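Local coordinates for adenine phosphoribosyltransferase (Leishmania donovani, PDB 1QB7), which probably catalyses the salvage of adenine, joining it to 5-phospho-alpha-D-ribose 1-diphosphate to give AMP and diphosphate, and works as a homodimer, at residues V62-Y65 with R66-P70; D229-A232 with E233-H236. One frame throughout, in Å; residues are numbered along the deposited sequence.

Contact 1 of 2, residues V62-Y65 with R66-P70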
loop_
_atom_site.group_PDB
_atom_site.type_symbol
_atom_site.label_atom_id
_atom_site.label_comp_id
_atom_site.label_asym_id
_atom_site.label_seq_id
_atom_site.Cartn_x
_atom_site.Cartn_y
_atom_site.Cartn_z
ATOM N N VAL A 62 -8.808 -2.993 -15.028
ATOM C CA VAL A 62 -10.208 -3.254 -14.703
ATOM C C VAL A 62 -10.897 -3.828 -15.951
ATOM O O VAL A 62 -11.580 -4.850 -15.871
ATOM C CB VAL A 62 -10.933 -1.966 -14.220
ATOM C CG1 VAL A 62 -12.443 -2.178 -14.200
ATOM C CG2 VAL A 62 -10.443 -1.589 -12.820
ATOM N N GLN A 63 -10.669 -3.199 -17.105
ATOM C CA GLN A 63 -11.255 -3.663 -18.366
ATOM C C GLN A 63 -10.786 -5.076 -18.670
ATOM O O GLN A 63 -11.570 -5.932 -19.081
ATOM C CB GLN A 63 -10.870 -2.734 -19.514
ATOM C CG GLN A 63 -11.597 -1.403 -19.480
ATOM C CD GLN A 63 -10.901 -0.327 -20.292
ATOM O OE1 GLN A 63 -9.961 -0.607 -21.042
ATOM N NE2 GLN A 63 -11.346 0.919 -20.131
ATOM N N ARG A 64 -9.508 -5.326 -18.410
ATOM C CA ARG A 64 -8.935 -6.633 -18.653
ATOM C C ARG A 64 -9.654 -7.720 -17.870
ATOM O O ARG A 64 -10.091 -8.716 -18.443
ATOM C CB ARG A 64 -7.450 -6.636 -18.297
ATOM C CG ARG A 64 -6.802 -7.986 -18.439
ATOM C CD ARG A 64 -5.338 -7.913 -18.103
ATOM N NE ARG A 64 -4.690 -9.212 -18.237
ATOM C CZ ARG A 64 -4.371 -9.780 -19.397
ATOM N NH1 ARG A 64 -4.631 -9.160 -20.540
ATOM N NH2 ARG A 64 -3.781 -10.970 -19.409
ATOM N N TYR A 65 -9.819 -7.509 -16.569
ATOM C CA TYR A 65 -10.459 -8.516 -15.735
ATOM C C TYR A 65 -11.967 -8.660 -15.902
ATOM O O TYR A 65 -12.503 -9.748 -15.699
ATOM C CB TYR A 65 -10.030 -8.341 -14.277
ATOM C CG TYR A 65 -8.521 -8.422 -14.139
ATOM C CD1 TYR A 65 -7.821 -9.517 -14.649
ATOM C CD2 TYR A 65 -7.786 -7.375 -13.581
ATOM C CE1 TYR A 65 -6.431 -9.568 -14.618
ATOM C CE2 TYR A 65 -6.387 -7.414 -13.548
ATOM C CZ TYR A 65 -5.720 -8.514 -14.071
ATOM O OH TYR A 65 -4.345 -8.551 -14.082
ATOM N N ARG A 66 -12.642 -7.580 -16.302
ATOM C CA ARG A 66 -14.089 -7.615 -16.543
ATOM C C ARG A 66 -14.367 -8.426 -17.807
ATOM O O ARG A 66 -15.396 -9.094 -17.920
ATOM C CB ARG A 66 -14.663 -6.202 -16.708
ATOM C CG ARG A 66 -14.925 -5.495 -15.396
ATOM C CD ARG A 66 -15.653 -4.168 -15.583
ATOM N NE ARG A 66 -15.963 -3.556 -14.289
ATOM C CZ ARG A 66 -15.994 -2.245 -14.055
ATOM N NH1 ARG A 66 -15.740 -1.388 -15.034
ATOM N NH2 ARG A 66 -16.226 -1.788 -12.828
ATOM N N ALA A 67 -13.427 -8.364 -18.747
ATOM C CA ALA A 67 -13.527 -9.083 -20.008
ATOM C C ALA A 67 -13.043 -10.527 -19.874
ATOM O O ALA A 67 -13.356 -11.377 -20.710
ATOM C CB ALA A 67 -12.717 -8.359 -21.079
ATOM N N MET A 68 -12.309 -10.810 -18.804
ATOM C CA MET A 68 -11.757 -12.141 -18.576
ATOM C C MET A 68 -12.783 -13.208 -18.195
ATOM O O MET A 68 -13.740 -12.939 -17.461
ATOM C CB MET A 68 -10.658 -12.063 -17.518
ATOM C CG MET A 68 -9.745 -13.262 -17.468
ATOM S SD MET A 68 -8.320 -12.951 -16.422
ATOM C CE MET A 68 -7.296 -11.955 -17.478
ATOM N N SER A 69 -12.560 -14.424 -18.688
ATOM C CA SER A 69 -13.445 -15.549 -18.407
ATOM C C SER A 69 -12.666 -16.868 -18.303
ATOM O O SER A 69 -11.923 -17.234 -19.218
ATOM C CB SER A 69 -14.526 -15.655 -19.485
ATOM O OG SER A 69 -15.494 -16.629 -19.132
ATOM N N PRO A 70 -12.758 -17.555 -17.144
ATOM C CA PRO A 70 -13.541 -17.143 -15.971
ATOM C C PRO A 70 -12.881 -15.960 -15.255
ATOM O O PRO A 70 -11.652 -15.824 -15.250
ATOM C CB PRO A 70 -13.554 -18.408 -15.109
ATOM C CG PRO A 70 -12.230 -19.042 -15.422
ATOM C CD PRO A 70 -12.134 -18.874 -16.924
#
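Met-68 reaches back to two residues of the preceding turn at once, and its terminal methyl touches both. CE lies 3.8 Å from Tyr-65 CD1, approaching the ring obliquely, while SD sits in the ring plane at the edge, 5.2 Å from the Tyr-65 centroid, a Met-aromatic contact. The same methyl rests on one face of the Arg-64 guanidinium, with CE 3.9 Å from Arg-64 NE. The bend at the end of the Met-68 side chain (chi3 -78°) brings CE against both the ring and the guanidinium. One turn back, Val-62 CG1 lies over a face of the Arg-66 guanidinium, 3.5 Å from Arg-66 NH1, the two side chains running alongside each other.

All this happens where helix 51-67 of the type I phosphoribosyltransferase fold runs out beside the central sheet. Arg-66 N still gives a regular helical bond to Val-62 O (3.0 Å), and Ala-67 N one to Gln-63 O (3.1 Å). At Met-68 N the bond to Tyr-65 O is weak, at 3.3 Å.

Further out, Glu-170 on strand 167-173 takes a salt bridge from Arg-64 NE and a hydrogen bond with Tyr-65 OH, both at its OE2, which ties ring and guanidinium to the sheet. Arg-66 NH2 bonds to Glu-92 O on helix 86-93, whose Ile-89 also packs against Val-62.

Contact 2 of 2, residues D229-A232 with E233-H236; sequences DVLA and EHPH
The His-234 ring has Leu-231 O over the centre of one face and a water in its plane at the ND1 edge; the His-236 ring carries the CD2 methyl of Leu-231 on a face. Leu-231 CD2 makes a CH-pi contact, 3.9 Å from the His-236 ring centroid and offset toward the rim, with the leucine and histidine side chains crossing at about a right angle. Both rings thus gather round Leu-231 at the start of a type I beta turn, Leu-231 to His-234, by which the chain leaves helix 227-231 for its C-terminus. The turn's own bond, His-234 N to Leu-231 O, is weak at 3.3 Å although nearly straight (169°). Glu-233 N bonds to Val-230 O at 3.0 Å.

Against the second subunit, Val-230 packs on Tyr-132 of that chain and His-234 on its Ala-163, while Glu-233 OE1 hydrogen-bonds to the hydroxyl of the same Tyr-132. The water donates to Val-230 O and to Glu-233 OE1 and lies 2.9 Å from His-234 ND1. With CG between backbone N and carbonyl carbon (chi1 65°), the His-236 ring folds back, and its ND1 donates to His-234 O at 3.0 Å, the oxygen lying 15° out of the imidazole plane.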
loop_
_atom_site.group_PDB
_atom_site.type_symbol
_atom_site.label_atom_id
_atom_site.label_comp_id
_atom_site.label_asym_id
_atom_site.label_seq_id
_atom_site.Cartn_x
_atom_site.Cartn_y
_atom_site.Cartn_z
ATOM N N ASP A 229 16.128 21.422 8.396
ATOM C CA ASP A 229 17.015 21.922 7.359
ATOM C C ASP A 229 16.200 22.500 6.204
ATOM O O ASP A 229 16.485 23.598 5.741
ATOM C CB ASP A 229 17.944 20.812 6.848
ATOM C CG ASP A 229 19.045 20.444 7.853
ATOM O OD1 ASP A 229 19.232 21.170 8.854
ATOM O OD2 ASP A 229 19.736 19.422 7.644
ATOM N N VAL A 230 15.155 21.789 5.778
ATOM C CA VAL A 230 14.315 22.260 4.677
ATOM C C VAL A 230 13.550 23.531 5.067
ATOM O O VAL A 230 13.393 24.440 4.248
ATOM C CB VAL A 230 13.336 21.155 4.185
ATOM C CG1 VAL A 230 12.557 21.639 2.970
ATOM C CG2 VAL A 230 14.106 19.892 3.817
ATOM N N LEU A 231 13.105 23.607 6.322
ATOM C CA LEU A 231 12.376 24.780 6.820
ATOM C C LEU A 231 13.225 26.049 6.724
ATOM O O LEU A 231 12.718 27.129 6.422
ATOM C CB LEU A 231 11.955 24.575 8.277
ATOM C CG LEU A 231 10.576 24.006 8.605
ATOM C CD1 LEU A 231 10.481 23.791 10.103
ATOM C CD2 LEU A 231 9.474 24.953 8.143
ATOM N N ALA A 232 14.516 25.908 6.989
ATOM C CA ALA A 232 15.441 27.029 6.941
ATOM C C ALA A 232 15.602 27.605 5.535
ATOM O O ALA A 232 16.063 28.736 5.370
ATOM C CB ALA A 232 16.797 26.592 7.483
ATOM N N GLU A 233 15.213 26.828 4.528
ATOM C CA GLU A 233 15.343 27.244 3.132
ATOM C C GLU A 233 14.269 28.209 2.630
ATOM O O GLU A 233 14.375 28.735 1.522
ATOM C CB GLU A 233 15.385 26.015 2.224
ATOM C CG GLU A 233 16.510 25.038 2.540
ATOM C CD GLU A 233 16.429 23.747 1.732
ATOM O OE1 GLU A 233 15.534 23.622 0.862
ATOM O OE2 GLU A 233 17.269 22.851 1.978
ATOM N N HIS A 234 13.232 28.429 3.433
ATOM C CA HIS A 234 12.153 29.334 3.045
ATOM C C HIS A 234 11.623 30.116 4.245
ATOM O O HIS A 234 11.783 29.693 5.389
ATOM C CB HIS A 234 11.012 28.558 2.353
ATOM C CG HIS A 234 10.341 27.535 3.225
ATOM N ND1 HIS A 234 10.657 26.193 3.177
ATOM C CD2 HIS A 234 9.365 27.657 4.157
ATOM C CE1 HIS A 234 9.904 25.534 4.042
ATOM N NE2 HIS A 234 9.112 26.400 4.650
ATOM N N PRO A 235 11.028 31.299 3.999
ATOM C CA PRO A 235 10.481 32.128 5.080
ATOM C C PRO A 235 9.294 31.448 5.759
ATOM O O PRO A 235 8.313 31.091 5.110
ATOM C CB PRO A 235 10.042 33.400 4.348
ATOM C CG PRO A 235 10.974 33.460 3.180
ATOM C CD PRO A 235 10.984 32.027 2.718
ATOM N N HIS A 236 9.402 31.256 7.068
ATOM C CA HIS A 236 8.336 30.624 7.836
ATOM C C HIS A 236 8.251 31.223 9.236
ATOM O O HIS A 236 7.219 30.991 9.903
ATOM C CB HIS A 236 8.559 29.110 7.922
ATOM C CG HIS A 236 9.787 28.716 8.684
ATOM N ND1 HIS A 236 11.063 28.981 8.231
ATOM C CD2 HIS A 236 9.935 28.066 9.863
ATOM C CE1 HIS A 236 11.942 28.509 9.098
ATOM N NE2 HIS A 236 11.283 27.948 10.096
ATOM O OXT HIS A 236 9.211 31.920 9.644
HETATM O O HOH W 1 12.569 24.758 1.514
#

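Overall arrangement
Each contact lies at the C-terminal end of a helix, but the two ends sit on opposite sides of the chain's centre, their own centres about 50 Å apart, and share no element. Contact 1 is partly buried: helix 51-67 finishes against the central sheet and helix 86-93, and the polar ends of its two arginines and its tyrosine find partners within the same chain. Contact 2 is a surface contact at the C-terminus, where strand 224-226 and the second subunit of the dimer pack against it. Methyl, sulfur and guanidinium packing dominates 62-70, whereas imidazole rings, backbone carbonyls and a bound water give 229-236 its more polar character.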